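PDB 1LQS: viral interleukin-10 homolog from Human herpesvirus 5, which binds the human IL-10 receptor in competition with human IL-10 and induces immunosuppressive signalling that the virus exploits. Local coordinates for residues P21-Y24 with A25-Q29; V65-W68 with L69-Y73; R122-Q125 with E126-K130. All coordinates share one frame; numbering follows the deposited sequence.

Interaction 1: P21-Y24 with A25-Q29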
loop_
_atom_site.group_PDB
_atom_site.type_symbol
_atom_site.label_atom_id
_atom_site.label_comp_id
_atom_site.label_asym_id
_atom_site.label_seq_id
_atom_site.Cartn_x
_atom_site.Cartn_y
_atom_site.Cartn_z
ATOM N N PRO C 21 -15.504 7.796 8.536
ATOM C CA PRO C 21 -15.027 9.169 8.698
ATOM C C PRO C 21 -16.180 10.132 8.985
ATOM O O PRO C 21 -15.998 11.173 9.608
ATOM C CB PRO C 21 -14.296 9.439 7.380
ATOM C CG PRO C 21 -14.927 8.526 6.421
ATOM C CD PRO C 21 -15.164 7.272 7.204
ATOM N N GLU C 22 -17.371 9.758 8.547
ATOM C CA GLU C 22 -18.565 10.559 8.778
ATOM C C GLU C 22 -18.652 10.881 10.268
ATOM O O GLU C 22 -19.208 11.910 10.664
ATOM C CB GLU C 22 -19.817 9.765 8.373
ATOM C CG GLU C 22 -19.928 9.403 6.867
ATOM C CD GLU C 22 -18.746 8.587 6.308
ATOM O OE1 GLU C 22 -18.492 7.468 6.800
ATOM O OE2 GLU C 22 -18.077 9.067 5.361
ATOM N N ASP C 23 -18.079 9.999 11.085
ATOM C CA ASP C 23 -18.116 10.136 12.537
ATOM C C ASP C 23 -17.116 11.145 13.106
ATOM O O ASP C 23 -17.137 11.447 14.302
ATOM C CB ASP C 23 -17.902 8.760 13.184
ATOM C CG ASP C 23 -18.840 8.511 14.372
ATOM O OD1 ASP C 23 -18.354 8.444 15.533
ATOM O OD2 ASP C 23 -20.068 8.380 14.138
ATOM N N TYR C 24 -16.247 11.677 12.253
ATOM C CA TYR C 24 -15.258 12.642 12.706
ATOM C C TYR C 24 -15.513 14.043 12.155
ATOM O O TYR C 24 -14.765 14.976 12.457
ATOM C CB TYR C 24 -13.856 12.181 12.303
ATOM C CG TYR C 24 -13.481 10.835 12.864
ATOM C CD1 TYR C 24 -13.725 9.658 12.148
ATOM C CD2 TYR C 24 -12.926 10.728 14.136
ATOM C CE1 TYR C 24 -13.433 8.413 12.691
ATOM C CE2 TYR C 24 -12.630 9.493 14.686
ATOM C CZ TYR C 24 -12.886 8.341 13.963
ATOM O OH TYR C 24 -12.607 7.124 14.540
ATOM N N ALA C 25 -16.575 14.195 11.368
ATOM C CA ALA C 25 -16.899 15.481 10.758
ATOM C C ALA C 25 -17.172 16.665 11.712
ATOM O O ALA C 25 -16.642 17.759 11.497
ATOM C CB ALA C 25 -18.056 15.309 9.790
ATOM N N THR C 26 -17.960 16.464 12.764
ATOM C CA THR C 26 -18.265 17.570 13.671
ATOM C C THR C 26 -17.069 18.037 14.489
ATOM O O THR C 26 -16.891 19.243 14.702
ATOM C CB THR C 26 -19.429 17.240 14.628
ATOM O OG1 THR C 26 -20.603 16.942 13.868
ATOM C CG2 THR C 26 -19.740 18.445 15.506
ATOM N N ARG C 27 -16.253 17.097 14.955
ATOM C CA ARG C 27 -15.074 17.471 15.719
ATOM C C ARG C 27 -14.082 18.110 14.762
ATOM O O ARG C 27 -13.347 19.028 15.130
ATOM C CB ARG C 27 -14.454 16.260 16.405
ATOM C CG ARG C 27 -15.293 15.734 17.554
ATOM C CD ARG C 27 -15.771 14.331 17.249
ATOM N NE ARG C 27 -15.156 13.358 18.143
ATOM C CZ ARG C 27 -15.086 12.060 17.882
ATOM N NH1 ARG C 27 -15.585 11.586 16.750
ATOM N NH2 ARG C 27 -14.532 11.240 18.763
ATOM N N LEU C 28 -14.053 17.628 13.532
ATOM C CA LEU C 28 -13.163 18.239 12.571
ATOM C C LEU C 28 -13.616 19.689 12.423
ATOM O O LEU C 28 -12.794 20.599 12.325
ATOM C CB LEU C 28 -13.254 17.536 11.225
ATOM C CG LEU C 28 -12.411 16.283 11.051
ATOM C CD1 LEU C 28 -12.773 15.578 9.748
ATOM C CD2 LEU C 28 -10.964 16.682 11.055
ATOM N N GLN C 29 -14.930 19.911 12.425
ATOM C CA GLN C 29 -15.458 21.267 12.274
ATOM C C GLN C 29 -15.229 22.143 13.502
ATOM O O GLN C 29 -14.898 23.316 13.362
ATOM C CB GLN C 29 -16.941 21.232 11.927
ATOM C CG GLN C 29 -17.454 22.540 11.399
ATOM C CD GLN C 29 -18.930 22.493 11.173
ATOM O OE1 GLN C 29 -19.691 22.136 12.072
ATOM N NE2 GLN C 29 -19.359 22.846 9.969
#
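In both Y24 and R27 the first torsion sets CG opposite the carbonyl carbon and next to the backbone N (chi1 -59° and -71°), and the R27 chain then bends at chi2 and chi3, which folds its guanidinium back over the start of the helix. R27 NH1 reaches the carbonyl of D23 in a weak hydrogen bond, NH1 to O 2.9 Å, with the oxygen at the edge of the guanidinium. The same NH1 lies 3.8 Å from Y24 CD2, approaching the ring obliquely, although ring and guanidinium planes are almost parallel. The D23 carboxylate stays beyond salt-bridge range, OD1 to NH1 4.4 Å. One step along, L28 N donates to Y24 O at 2.9 Å (148° at the hydrogen), and L28 CD1 lies 4.4 Å from Y24 CB. The far end of R27 is held elsewhere: NH2 makes a salt bridge to D105 and a hydrogen bond to S101. Y24 OH is hydrogen-bonded to Q18 O. The loop residue Y24 and the first turn of helix 25-42 lie against helix 89-106, where Y24 and R27 both touch I102, and L153 and E150 of the second subunit pack on Y24 and L28.

Interaction 2: V65-W68 with L69-Y73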
loop_
_atom_site.group_PDB
_atom_site.type_symbol
_atom_site.label_atom_id
_atom_site.label_comp_id
_atom_site.label_asym_id
_atom_site.label_seq_id
_atom_site.Cartn_x
_atom_site.Cartn_y
_atom_site.Cartn_z
ATOM N N VAL C 65 2.878 7.955 10.286
ATOM C CA VAL C 65 3.141 9.379 10.484
ATOM C C VAL C 65 1.938 10.075 11.105
ATOM O O VAL C 65 2.092 11.004 11.886
ATOM C CB VAL C 65 3.503 10.082 9.147
ATOM C CG1 VAL C 65 3.645 11.573 9.367
ATOM C CG2 VAL C 65 4.802 9.505 8.585
ATOM N N MET C 66 0.742 9.610 10.763
ATOM C CA MET C 66 -0.478 10.207 11.282
ATOM C C MET C 66 -0.526 10.062 12.790
ATOM O O MET C 66 -0.925 11.004 13.485
ATOM C CB MET C 66 -1.719 9.552 10.658
ATOM C CG MET C 66 -3.043 10.286 10.926
ATOM S SD MET C 66 -3.254 11.850 10.001
ATOM C CE MET C 66 -2.587 12.977 11.182
ATOM N N ASP C 67 -0.120 8.893 13.295
ATOM C CA ASP C 67 -0.131 8.646 14.739
ATOM C C ASP C 67 0.932 9.483 15.402
ATOM O O ASP C 67 0.672 10.151 16.409
ATOM C CB ASP C 67 0.137 7.180 15.076
ATOM C CG ASP C 67 -0.256 6.835 16.517
ATOM O OD1 ASP C 67 -1.477 6.729 16.773
ATOM O OD2 ASP C 67 0.640 6.685 17.393
ATOM N N TRP C 68 2.134 9.444 14.836
ATOM C CA TRP C 68 3.236 10.213 15.377
ATOM C C TRP C 68 2.799 11.644 15.564
ATOM O O TRP C 68 2.897 12.181 16.674
ATOM C CB TRP C 68 4.458 10.190 14.450
ATOM C CG TRP C 68 5.648 10.854 15.085
ATOM C CD1 TRP C 68 6.404 10.362 16.114
ATOM C CD2 TRP C 68 6.156 12.165 14.808
ATOM N NE1 TRP C 68 7.347 11.287 16.497
ATOM C CE2 TRP C 68 7.217 12.404 15.712
ATOM C CE3 TRP C 68 5.819 13.165 13.888
ATOM C CZ2 TRP C 68 7.942 13.604 15.724
ATOM C CZ3 TRP C 68 6.546 14.366 13.901
ATOM C CH2 TRP C 68 7.592 14.569 14.816
ATOM N N LEU C 69 2.315 12.254 14.478
ATOM C CA LEU C 69 1.870 13.641 14.508
ATOM C C LEU C 69 0.855 13.929 15.595
ATOM O O LEU C 69 1.068 14.813 16.435
ATOM C CB LEU C 69 1.291 14.052 13.166
ATOM C CG LEU C 69 2.316 14.363 12.072
ATOM C CD1 LEU C 69 1.592 14.947 10.852
ATOM C CD2 LEU C 69 3.368 15.342 12.598
ATOM N N LEU C 70 -0.249 13.185 15.586
ATOM C CA LEU C 70 -1.296 13.375 16.578
ATOM C C LEU C 70 -0.777 13.272 18.020
ATOM O O LEU C 70 -1.218 14.021 18.907
ATOM C CB LEU C 70 -2.416 12.368 16.331
ATOM C CG LEU C 70 -3.168 12.543 15.002
ATOM C CD1 LEU C 70 -4.049 11.339 14.735
ATOM C CD2 LEU C 70 -3.998 13.812 15.050
ATOM N N ARG C 71 0.161 12.358 18.257
ATOM C CA ARG C 71 0.717 12.197 19.601
ATOM C C ARG C 71 1.594 13.394 19.936
ATOM O O ARG C 71 1.586 13.902 21.063
ATOM C CB ARG C 71 1.560 10.920 19.693
ATOM C CG ARG C 71 0.788 9.655 19.974
ATOM C CD ARG C 71 1.626 8.406 19.673
ATOM N NE ARG C 71 0.905 7.202 20.076
ATOM C CZ ARG C 71 0.740 6.822 21.342
ATOM N NH1 ARG C 71 1.258 7.547 22.317
ATOM N NH2 ARG C 71 0.041 5.737 21.636
ATOM N N ARG C 72 2.356 13.828 18.939
ATOM C CA ARG C 72 3.270 14.950 19.081
ATOM C C ARG C 72 2.498 16.211 19.496
ATOM O O ARG C 72 2.946 16.986 20.338
ATOM C CB ARG C 72 4.011 15.136 17.748
ATOM C CG ARG C 72 4.875 16.366 17.613
ATOM C CD ARG C 72 5.837 16.496 18.747
ATOM N NE ARG C 72 7.036 17.224 18.343
ATOM C CZ ARG C 72 8.227 16.654 18.175
ATOM N NH1 ARG C 72 8.377 15.348 18.376
ATOM N NH2 ARG C 72 9.270 17.394 17.814
ATOM N N TYR C 73 1.321 16.399 18.916
ATOM C CA TYR C 73 0.513 17.553 19.242
ATOM C C TYR C 73 -0.164 17.413 20.591
ATOM O O TYR C 73 -0.125 18.325 21.418
ATOM C CB TYR C 73 -0.552 17.763 18.179
ATOM C CG TYR C 73 -0.072 18.506 16.965
ATOM C CD1 TYR C 73 -0.074 19.892 16.929
ATOM C CD2 TYR C 73 0.319 17.821 15.822
ATOM C CE1 TYR C 73 0.287 20.577 15.774
ATOM C CE2 TYR C 73 0.681 18.495 14.669
ATOM C CZ TYR C 73 0.657 19.867 14.647
ATOM O OH TYR C 73 0.956 20.521 13.477
#
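The indole of W68 and the guanidinium of R72 lie side by side, one helical turn apart, and point the same way, their planes inclined by 56°. R72 CG stands over one face of the indole, offset toward its rim, while W68 CH2 sits over one face of the R72 guanidinium, 3.7 Å from NH1. This is an i to i+4 pairing on helix 62-84 of the all-helical IL-10 fold, whose dimer brings I120 of the second subunit against W68. Leucine L69 adds to the neighbourhood of the indole: its CD2 comes obliquely to the six-membered ring, 3.5 Å from W68 CE3.

Around the helix the remaining side chains sort by character. V65 and L69 run side by side, CG1 to CG 4.1 Å. M66, bent at chi2 and chi3, curls its methyl back onto L70, CE to CG 3.9 Å; L70 in turn packs on L99, Y103 and M106 of helix 89-106. Backbone hydrogen bonds from L69, L70, R71 and R72 to V65, M66, D67 and W68 hold the four-residue spacing that puts these groups together.

The polar side carries a salt bridge between D67 and R71. With CG of D67 opposite its backbone N (chi1 -164°), the carboxylate leans toward the next turn, and R71 runs extended from CG to NE to meet it. The other carboxylate oxygen, OD1, is hydrogen-bonded to Y103 OH, which ties the acid to helix 89-106 and probably steadies its orientation. R71 NE donates to D67 OD2 at 2.7 Å, on the syn side and 23° out of the carboxylate plane, with the oxygen almost in the guanidinium plane.

Interaction 3: R122-Q125 with E126-K130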
loop_
_atom_site.group_PDB
_atom_site.type_symbol
_atom_site.label_atom_id
_atom_site.label_comp_id
_atom_site.label_asym_id
_atom_site.label_seq_id
_atom_site.Cartn_x
_atom_site.Cartn_y
_atom_site.Cartn_z
ATOM N N ARG C 122 -3.293 -11.655 13.753
ATOM C CA ARG C 122 -3.933 -12.888 13.286
ATOM C C ARG C 122 -2.981 -14.073 13.274
ATOM O O ARG C 122 -3.391 -15.206 13.504
ATOM C CB ARG C 122 -4.512 -12.725 11.878
ATOM C CG ARG C 122 -5.323 -13.951 11.435
ATOM C CD ARG C 122 -5.607 -13.995 9.928
ATOM N NE ARG C 122 -4.426 -14.345 9.132
ATOM C CZ ARG C 122 -3.635 -13.468 8.517
ATOM N NH1 ARG C 122 -3.890 -12.162 8.595
ATOM N NH2 ARG C 122 -2.585 -13.897 7.822
ATOM N N LEU C 123 -1.712 -13.816 12.984
ATOM C CA LEU C 123 -0.730 -14.891 12.955
ATOM C C LEU C 123 -0.461 -15.437 14.353
ATOM O O LEU C 123 -0.517 -16.645 14.571
ATOM C CB LEU C 123 0.581 -14.411 12.326
ATOM C CG LEU C 123 0.552 -14.177 10.817
ATOM C CD1 LEU C 123 1.892 -13.648 10.361
ATOM C CD2 LEU C 123 0.205 -15.483 10.100
ATOM N N SER C 124 -0.188 -14.551 15.303
ATOM C CA SER C 124 0.109 -14.991 16.663
ATOM C C SER C 124 -1.052 -15.701 17.353
ATOM O O SER C 124 -0.839 -16.486 18.273
ATOM C CB SER C 124 0.569 -13.805 17.517
ATOM O OG SER C 124 1.116 -14.251 18.750
ATOM N N GLN C 125 -2.276 -15.442 16.911
ATOM C CA GLN C 125 -3.432 -16.079 17.532
ATOM C C GLN C 125 -3.614 -17.524 17.118
ATOM O O GLN C 125 -4.009 -18.363 17.932
ATOM C CB GLN C 125 -4.706 -15.298 17.229
ATOM C CG GLN C 125 -4.933 -14.163 18.190
ATOM C CD GLN C 125 -6.105 -13.292 17.801
ATOM O OE1 GLN C 125 -6.487 -12.393 18.557
ATOM N NE2 GLN C 125 -6.680 -13.538 16.617
ATOM N N GLU C 126 -3.344 -17.813 15.850
ATOM C CA GLU C 126 -3.463 -19.179 15.357
ATOM C C GLU C 126 -2.346 -19.974 16.018
ATOM O O GLU C 126 -2.567 -21.023 16.622
ATOM C CB GLU C 126 -3.291 -19.218 13.838
ATOM C CG GLU C 126 -4.288 -18.384 13.073
ATOM C CD GLU C 126 -3.810 -18.082 11.667
ATOM O OE1 GLU C 126 -4.476 -17.284 10.969
ATOM O OE2 GLU C 126 -2.766 -18.641 11.259
ATOM N N ALA C 127 -1.140 -19.441 15.904
ATOM C CA ALA C 127 0.033 -20.068 16.471
ATOM C C ALA C 127 -0.074 -20.209 17.982
ATOM O O ALA C 127 0.809 -20.783 18.616
ATOM C CB ALA C 127 1.262 -19.259 16.115
ATOM N N GLU C 128 -1.144 -19.690 18.573
ATOM C CA GLU C 128 -1.283 -19.786 20.019
ATOM C C GLU C 128 -2.501 -20.568 20.453
ATOM O O GLU C 128 -2.626 -20.935 21.623
ATOM C CB GLU C 128 -1.289 -18.395 20.650
ATOM C CG GLU C 128 -0.054 -18.139 21.516
ATOM C CD GLU C 128 1.260 -18.238 20.736
ATOM O OE1 GLU C 128 2.271 -18.691 21.320
ATOM O OE2 GLU C 128 1.289 -17.849 19.546
ATOM N N ARG C 129 -3.401 -20.827 19.514
ATOM C CA ARG C 129 -4.584 -21.604 19.833
ATOM C C ARG C 129 -4.274 -23.073 19.504
ATOM O O ARG C 129 -5.147 -23.941 19.551
ATOM C CB ARG C 129 -5.802 -21.073 19.057
ATOM C CG ARG C 129 -5.831 -21.348 17.555
ATOM C CD ARG C 129 -6.856 -20.439 16.862
ATOM N NE ARG C 129 -7.197 -20.913 15.522
ATOM C CZ ARG C 129 -7.753 -20.166 14.572
ATOM N NH1 ARG C 129 -8.033 -18.889 14.807
ATOM N NH2 ARG C 129 -8.017 -20.701 13.382
ATOM N N LYS C 130 -3.006 -23.324 19.171
ATOM C CA LYS C 130 -2.513 -24.667 18.874
ATOM C C LYS C 130 -2.199 -25.297 20.229
ATOM O O LYS C 130 -1.746 -24.608 21.150
ATOM C CB LYS C 130 -1.232 -24.615 18.033
ATOM C CG LYS C 130 -1.408 -24.055 16.635
ATOM C CD LYS C 130 -2.168 -25.000 15.730
ATOM C CE LYS C 130 -2.492 -24.324 14.404
ATOM N NZ LYS C 130 -1.288 -23.744 13.745
#
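R122 and E126 lie side by side at the end of helix 116-126, pointing the same way, and form a long salt bridge in which R122 NE is 3.5 Å from E126 OE1. The oxygen meets the edge of the guanidinium, near its plane, while the guanidinium and carboxylate planes are 50° apart. The first torsion of E126 (chi1 -59°) sets CG anti to the carbonyl carbon, 3.3 Å from R122 O, and the extended chain beyond it carries OE1 to R122. E126 CG also lies over the centre of one face of the R129 guanidinium, 4.1 Å above its plane, with R129 extended from CG to NE.

Behind these side chains the backbone gives up its regular pattern. A127 N still donates to L123 O at 3.2 Å in a nearly straight bond (170°), whereas E126 N reaches the same oxygen only weakly. Q125 O receives a weak bond from R129 N at 3.0 Å, and R129 N also bonds to E126 O, closing a type I beta turn from E126 to R129.

The next shell belongs to the second subunit. Its D53 takes R122 NH2 in a salt bridge, its R72 pairs with E128 OE2, and its W51 donates from NE1 to L123 O while packing on E126 and A127. R122 thus has acids from both subunits as partners, which would share its charge. A bound N-acetylglucosamine lies about 7 Å from the E128 side chain. The arrangement is a helix terminus running into a type I turn, placed at the subunit interface of the intertwined dimer known for the IL-10 family.

In the fold
Along the chain the three contacts follow in series and none touches another within the subunit. Interactions 1 and 2 are neighbours, with centres 18 Å apart and nearest atoms about 9 Å apart, and both lean on helix 89-106. Interaction 3 lies well away, its centre 36 Å from that of interaction 1 and 31 Å from that of interaction 2. The dimer brings the regions together: residues 122-130 meet R72 of the second subunit, a residue of interaction 2 in that copy. Residues of interaction 1 also touch a chain of another protein, consistent with a receptor-binding surface, whereas the bound sugar lies near interaction 3.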